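Local structure of pseudoalteromonas arctica PAMC 21717 (5YL7) at residues Ser97-Thr102 and Ser267-Asp272. The protein is a cold-active serine protease of the subtilase family that probably cleaves peptide bonds with the catalytic machinery of that family. Sequence-based numbering, arbitrary orientation.
Sequences SSWHGT and STPSSD
Ser97 OG donates a hydrogen bond to Ser267 O, at 2.7 Å. The hydroxyl lies in the carbonyl plane, on a lone pair, with a C=O...OG angle of 116°. The OG sits beside the backbone N of Ser97 (chi1 -70°), which turns it to this carbonyl. With an alanine here the hydroxyl is gone, and Ser267 O would probably lose this donor, leaving segment 267-272 less firmly tied to the turn before the helix. Backbone bonding between Ser97 and Ser266 adds to the link.

Packing centres on the Trp99 indole. Its outer benzo corner meets the loop, with Trp99 CH2 3.7 Å from Pro269 CB. Ser267 O approaches Trp99 CZ2 obliquely at 3.3 Å, while Thr268 O lies at the ring edge. Ser97 CB, from the same segment as the ring, lies above one face, toward the rim. Trp99 NE1 bonds to Gly265 O, which helps fix the ring's rotation.

Trp99 is the N-cap residue of helix 100-109, and His100 follows in a Ser-His-Asp geometry with Asp41 and Ser281, consistent with the subtilase catalytic triad. The loop joins strands 258-263 and 272-277.

Within the turn, Ser98 OG accepts from His100 N at 3.1 Å, forming an ST turn. Asp82 OD2 is a second partner of this hydroxyl.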
ATOM      1  N   SER A  97      -4.038  13.386  12.636  1.00  7.03           N
ATOM      2  CA  SER A  97      -3.455  12.995  11.332  1.00  6.17           C
ATOM      3  C   SER A  97      -3.151  11.540  11.330  1.00  6.10           C
ATOM      4  O   SER A  97      -2.692  10.944  12.228  1.00  8.35           O
ATOM      5  CB  SER A  97      -2.197  13.840  11.120  1.00  6.04           C
ATOM      6  OG  SER A  97      -2.503  15.193  10.885  1.00  6.33           O
ATOM      7  N   SER A  98      -3.404  10.968  10.153  1.00  5.98           N
ATOM      8  CA  SER A  98      -3.222   9.539   9.939  1.00  6.79           C
ATOM      9  C   SER A  98      -1.801   9.103   9.692  1.00  5.93           C
ATOM     10  O   SER A  98      -1.399   7.980   9.962  1.00  7.53           O
ATOM     11  CB  SER A  98      -4.061   9.033   8.729  1.00  7.05           C
ATOM     12  OG  SER A  98      -3.605   9.554   7.522  1.00  7.28           O
ATOM     13  N   TRP A  99      -1.034   9.986   9.052  1.00  5.48           N
ATOM     14  CA  TRP A  99       0.307   9.607   8.507  1.00  5.82           C
ATOM     15  C   TRP A  99       0.241   8.293   7.738  1.00  5.34           C
ATOM     16  O   TRP A  99       1.178   7.534   7.662  1.00  5.52           O
ATOM     17  CB  TRP A  99       1.397   9.577   9.558  1.00  5.64           C
ATOM     18  CG  TRP A  99       1.337  10.776  10.414  1.00  5.58           C
ATOM     19  CD1 TRP A  99       1.056  10.847  11.766  1.00  6.19           C
ATOM     20  CD2 TRP A  99       1.507  12.138   9.988  1.00  5.66           C
ATOM     21  NE1 TRP A  99       1.047  12.153  12.191  1.00  6.19           N
ATOM     22  CE2 TRP A  99       1.320  12.981  11.133  1.00  5.43           C
ATOM     23  CE3 TRP A  99       1.833  12.777   8.780  1.00  6.23           C
ATOM     24  CZ2 TRP A  99       1.333  14.365  11.026  1.00  5.78           C
ATOM     25  CZ3 TRP A  99       1.806  14.116   8.689  1.00  6.58           C
ATOM     26  CH2 TRP A  99       1.585  14.926   9.841  1.00  6.50           C
ATOM     27  N   HIS A 100      -0.924   8.107   7.009  1.00  5.78           N
ATOM     28  CA  HIS A 100      -1.200   6.805   6.445  1.00  5.90           C
ATOM     29  C   HIS A 100      -0.189   6.446   5.371  1.00  4.75           C
ATOM     30  O   HIS A 100       0.285   5.294   5.314  1.00  5.02           O
ATOM     31  CB  HIS A 100      -2.679   6.861   5.941  1.00  6.52           C
ATOM     32  CG  HIS A 100      -3.202   5.590   5.457  1.00  6.51           C
ATOM     33  ND1 HIS A 100      -3.183   5.235   4.157  1.00  7.91           N
ATOM     34  CD2 HIS A 100      -3.924   4.622   6.105  1.00  8.08           C
ATOM     35  CE1 HIS A 100      -3.889   4.149   3.997  1.00  8.55           C
ATOM     36  NE2 HIS A 100      -4.343   3.762   5.120  1.00 10.13           N
ATOM     37  N   GLY A 101       0.133   7.425   4.517  1.00  4.23           N
ATOM     38  CA  GLY A 101       1.049   7.149   3.470  1.00  4.65           C
ATOM     39  C   GLY A 101       2.497   6.854   3.909  1.00  4.36           C
ATOM     40  O   GLY A 101       3.210   6.132   3.223  1.00  4.83           O
ATOM     41  N   THR A 102       2.875   7.358   5.072  1.00  4.91           N
ATOM     42  CA  THR A 102       4.208   7.071   5.627  1.00  4.73           C
ATOM     43  C   THR A 102       4.272   5.642   6.132  1.00  4.26           C
ATOM     44  O   THR A 102       5.231   4.942   5.903  1.00  5.14           O
ATOM     45  CB  THR A 102       4.467   8.024   6.764  1.00  5.07           C
ATOM     46  OG1 THR A 102       4.523   9.403   6.262  1.00  5.75           O
ATOM     47  CG2 THR A 102       5.825   7.741   7.456  1.00  4.96           C
ATOM     48  N   SER A 267      -1.404  16.655  14.573  1.00  8.50           N
ATOM     49  CA  SER A 267      -1.978  17.404  13.481  1.00  9.49           C
ATOM     50  C   SER A 267      -0.873  17.704  12.534  1.00  9.42           C
ATOM     51  O   SER A 267      -0.650  17.013  11.503  1.00  8.81           O
ATOM     52  CB  SER A 267      -2.724  18.696  13.902  1.00 12.32           C
ATOM     53  OG  SER A 267      -1.899  19.488  14.758  1.00 15.43           O
ATOM     54  N   THR A 268      -0.032  18.721  12.811  1.00  9.27           N
ATOM     55  CA  THR A 268       1.170  18.991  12.067  1.00  9.40           C
ATOM     56  C   THR A 268       2.226  17.908  12.270  1.00  8.10           C
ATOM     57  O   THR A 268       2.235  17.267  13.344  1.00  7.68           O
ATOM     58  CB  THR A 268       1.705  20.408  12.425  1.00  8.68           C
ATOM     59  OG1 THR A 268       1.724  20.514  13.841  1.00 10.74           O
ATOM     60  CG2 THR A 268       0.707  21.440  11.861  1.00 10.02           C
ATOM     61  N   PRO A 269       3.131  17.739  11.343  1.00  7.88           N
ATOM     62  CA  PRO A 269       4.147  16.683  11.537  1.00  7.67           C
ATOM     63  C   PRO A 269       5.081  16.988  12.707  1.00  8.32           C
ATOM     64  O   PRO A 269       5.388  18.171  12.930  1.00  9.69           O
ATOM     65  CB  PRO A 269       4.878  16.617  10.222  1.00  9.16           C
ATOM     66  CG  PRO A 269       4.567  17.829   9.491  1.00 12.42           C
ATOM     67  CD  PRO A 269       3.315  18.407  10.052  1.00  8.71           C
ATOM     68  N   SER A 270       5.552  15.990  13.385  1.00  7.03           N
ATOM     69  CA  SER A 270       6.534  16.094  14.488  1.00  6.88           C
ATOM     70  C   SER A 270       7.567  15.016  14.288  1.00  7.46           C
ATOM     71  O   SER A 270       7.912  14.615  13.153  1.00  6.31           O
ATOM     72  CB  SER A 270       5.777  16.046  15.792  1.00  8.27           C
ATOM     73  OG  SER A 270       6.628  16.260  16.906  1.00  9.76           O
ATOM     74  N   SER A 271       8.147  14.581  15.396  1.00  8.47           N
ATOM     75  CA  SER A 271       9.214  13.592  15.312  1.00  8.19           C
ATOM     76  C   SER A 271       8.819  12.284  14.642  1.00  7.28           C
ATOM     77  O   SER A 271       7.640  11.824  14.752  1.00  7.91           O
ATOM     78  CB  SER A 271       9.808  13.336  16.697  1.00 12.13           C
ATOM     79  OG  SER A 271       8.836  12.829  17.470  1.00 18.22           O
ATOM     80  N   ASP A 272       9.755  11.605  14.038  1.00  6.79           N
ATOM     81  CA  ASP A 272       9.623  10.261  13.495  1.00  6.90           C
ATOM     82  C   ASP A 272       9.182   9.326  14.632  1.00  7.77           C
ATOM     83  O   ASP A 272       9.709   9.389  15.749  1.00  9.15           O
ATOM     84  CB  ASP A 272      10.880   9.776  12.879  1.00  7.02           C
ATOM     85  CG  ASP A 272      11.322  10.538  11.617  1.00  7.64           C
ATOM     86  OD1 ASP A 272      10.453  11.134  10.956  1.00  7.98           O
ATOM     87  OD2 ASP A 272      12.513  10.348  11.238  1.00  9.36           O
TER